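Local atomic coordinates of 4-oxalocrotonate decarboxylase NahK (PDB entry 5D2K), a protein that catalyses the metal-assisted decarboxylation of 4-oxalocrotonate to 2-oxopent-4-enoate, releasing carbon dioxide, in the bacterial breakdown of naphthalene. Residues A115-V120 and V142-E147. The protein carries 1 engineered substitution. Residues are numbered along the deposited sequence; the frame is centred on the assembly and turned at random. Where two conformers were deposited one is given.
Sequences AEISVV and VIPTVE. With MG (magnesium ion), chain C; OOG (2-oxoadipic acid), chain D.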
# COMPACT_ATOMS: atom_id res chain seq x y z
N ALA A 115 -3.74 -0.93 -9.48
CA ALA A 115 -2.89 -1.99 -10.02
C ALA A 115 -1.42 -1.75 -9.67
O ALA A 115 -0.90 -0.65 -9.87
CB ALA A 115 -3.05 -2.09 -11.53
N GLU A 116 -0.76 -2.77 -9.12
CA GLU A 116 0.63 -2.63 -8.67
C GLU A 116 1.48 -3.83 -9.04
O GLU A 116 0.96 -4.87 -9.44
CB GLU A 116 0.70 -2.42 -7.14
CG GLU A 116 -0.33 -1.42 -6.63
CD GLU A 116 -0.04 -0.81 -5.27
OE1 GLU A 116 1.07 -0.96 -4.73
OE2 GLU A 116 -0.95 -0.13 -4.76
N ILE A 117 2.79 -3.68 -8.92
CA ILE A 117 3.66 -4.83 -9.00
C ILE A 117 4.40 -4.96 -7.66
O ILE A 117 4.89 -3.97 -7.09
CB ILE A 117 4.63 -4.75 -10.22
CG1 ILE A 117 5.38 -6.08 -10.42
CG2 ILE A 117 5.59 -3.60 -10.10
CD1 ILE A 117 4.47 -7.28 -10.80
N SER A 118 4.38 -6.17 -7.12
CA SER A 118 5.05 -6.43 -5.85
C SER A 118 6.30 -7.25 -6.05
O SER A 118 6.46 -7.92 -7.07
CB SER A 118 4.12 -7.16 -4.89
OG SER A 118 2.93 -6.44 -4.68
N VAL A 119 7.17 -7.20 -5.05
CA VAL A 119 8.36 -8.04 -5.02
C VAL A 119 8.43 -8.78 -3.70
O VAL A 119 7.85 -8.35 -2.70
CB VAL A 119 9.68 -7.23 -5.22
CG1 VAL A 119 9.68 -6.54 -6.58
CG2 VAL A 119 9.88 -6.23 -4.08
N VAL A 120 9.11 -9.93 -3.71
CA VAL A 120 9.50 -10.60 -2.47
C VAL A 120 11.01 -10.59 -2.42
O VAL A 120 11.66 -10.94 -3.40
CB VAL A 120 8.94 -12.04 -2.40
CG1 VAL A 120 9.58 -12.82 -1.25
CG2 VAL A 120 7.44 -12.00 -2.20
N VAL A 142 8.75 -11.50 -8.52
CA VAL A 142 7.76 -10.43 -8.62
C VAL A 142 6.35 -11.02 -8.62
O VAL A 142 6.17 -12.17 -9.04
CB VAL A 142 8.00 -9.58 -9.87
CG1 VAL A 142 9.48 -9.17 -9.95
CG2 VAL A 142 7.57 -10.33 -11.12
N ILE A 143 5.38 -10.25 -8.13
CA ILE A 143 4.00 -10.69 -7.97
C ILE A 143 3.00 -9.63 -8.42
O ILE A 143 2.90 -8.58 -7.79
CB ILE A 143 3.69 -11.04 -6.49
CG1 ILE A 143 4.58 -12.19 -6.01
CG2 ILE A 143 2.22 -11.39 -6.31
CD1 ILE A 143 4.41 -12.48 -4.53
N PRO A 144 2.25 -9.90 -9.51
CA PRO A 144 1.16 -8.99 -9.87
C PRO A 144 0.18 -8.85 -8.71
O PRO A 144 -0.23 -9.87 -8.15
CB PRO A 144 0.51 -9.69 -11.07
CG PRO A 144 1.66 -10.42 -11.72
CD PRO A 144 2.45 -10.96 -10.52
N THR A 145 -0.14 -7.62 -8.32
CA THR A 145 -0.94 -7.38 -7.13
C THR A 145 -1.89 -6.21 -7.32
O THR A 145 -1.46 -5.13 -7.75
CB THR A 145 -0.05 -7.07 -5.89
OG1 THR A 145 0.94 -8.09 -5.73
CG2 THR A 145 -0.89 -6.99 -4.61
N VAL A 146 -3.16 -6.41 -7.00
CA VAL A 146 -4.14 -5.34 -6.99
C VAL A 146 -4.41 -4.93 -5.55
O VAL A 146 -4.77 -5.78 -4.73
CB VAL A 146 -5.46 -5.77 -7.67
CG1 VAL A 146 -6.53 -4.67 -7.57
CG2 VAL A 146 -5.21 -6.11 -9.13
N GLU A 147 -4.20 -3.66 -5.21
CA GLU A 147 -4.54 -3.21 -3.87
C GLU A 147 -5.98 -2.73 -3.81
O GLU A 147 -6.46 -2.13 -4.75
CB GLU A 147 -3.64 -2.07 -3.38
CG GLU A 147 -3.68 -1.97 -1.85
CD GLU A 147 -2.76 -0.92 -1.23
OE1 GLU A 147 -2.14 -0.12 -1.96
OE2 GLU A 147 -2.69 -0.89 0.02
MG MG C . -1.23 1.15 -3.23
C2 OOG D . -3.07 6.30 0.05
C3 OOG D . -2.59 4.96 -0.47
C4 OOG D . -1.56 5.15 -1.57
C6 OOG D . -0.60 3.87 -3.63
O4 OOG D . -0.34 2.78 -4.19
O3 OOG D . -0.35 4.96 -4.19
C5 OOG D . -1.23 3.84 -2.26
C1 OOG D . -4.37 6.69 -0.64
O1 OOG D . -5.44 6.82 0.01
O2 OOG D . -4.36 6.89 -1.89
O5 OOG D . -1.46 2.76 -1.76
O HOH W 1 0.67 0.63 -2.56
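Glu-116 and Ser-118 pair with Thr-145 and Ile-143 as the two hydrogen-bonded pairs of an antiparallel ribbon. Glu-116 N meets Thr-145 O at 2.8 Å, while Ile-143 N to Ser-118 O is also 2.8 Å. A relay of side-chain hydroxyls reinforces this: Ser-118 OG donates to Thr-145 OG1 (2.8 Å), which donates in turn to Ile-143 O (2.9 Å). That carbonyl is gripped on opposite faces of its plane, by Thr-145 OG1 and by Ser-118 N. With OG1 beside its own backbone N (chi1 -52°), Thr-145 turns its hydroxyl back along the strand. A valine here would probably leave Ser-118 OG without this acceptor and Ile-143 O with one grip fewer. The ribbon belongs to the mixed sheet of the FAH fold, strand 236-238 flanking 112-121 and strand 170-175 flanking 139-149, and its end carries the metal site. Glu-116 OE2 and Glu-147 OE1 each bind magnesium at 2.0 Å, joined by Glu-114, a water and 2-oxoadipate, which chelates through O4 and O5. The water also donates to Glu-116 OE1, steadying that carboxylate; Glu-147 OE2 forms a salt bridge with Lys-69. Ile-117 CD1 lies over the Ile-143–Pro-144 peptide and makes its apolar contacts with Pro-144 CD (4.2 Å) and Val-142 CB (4.3 Å).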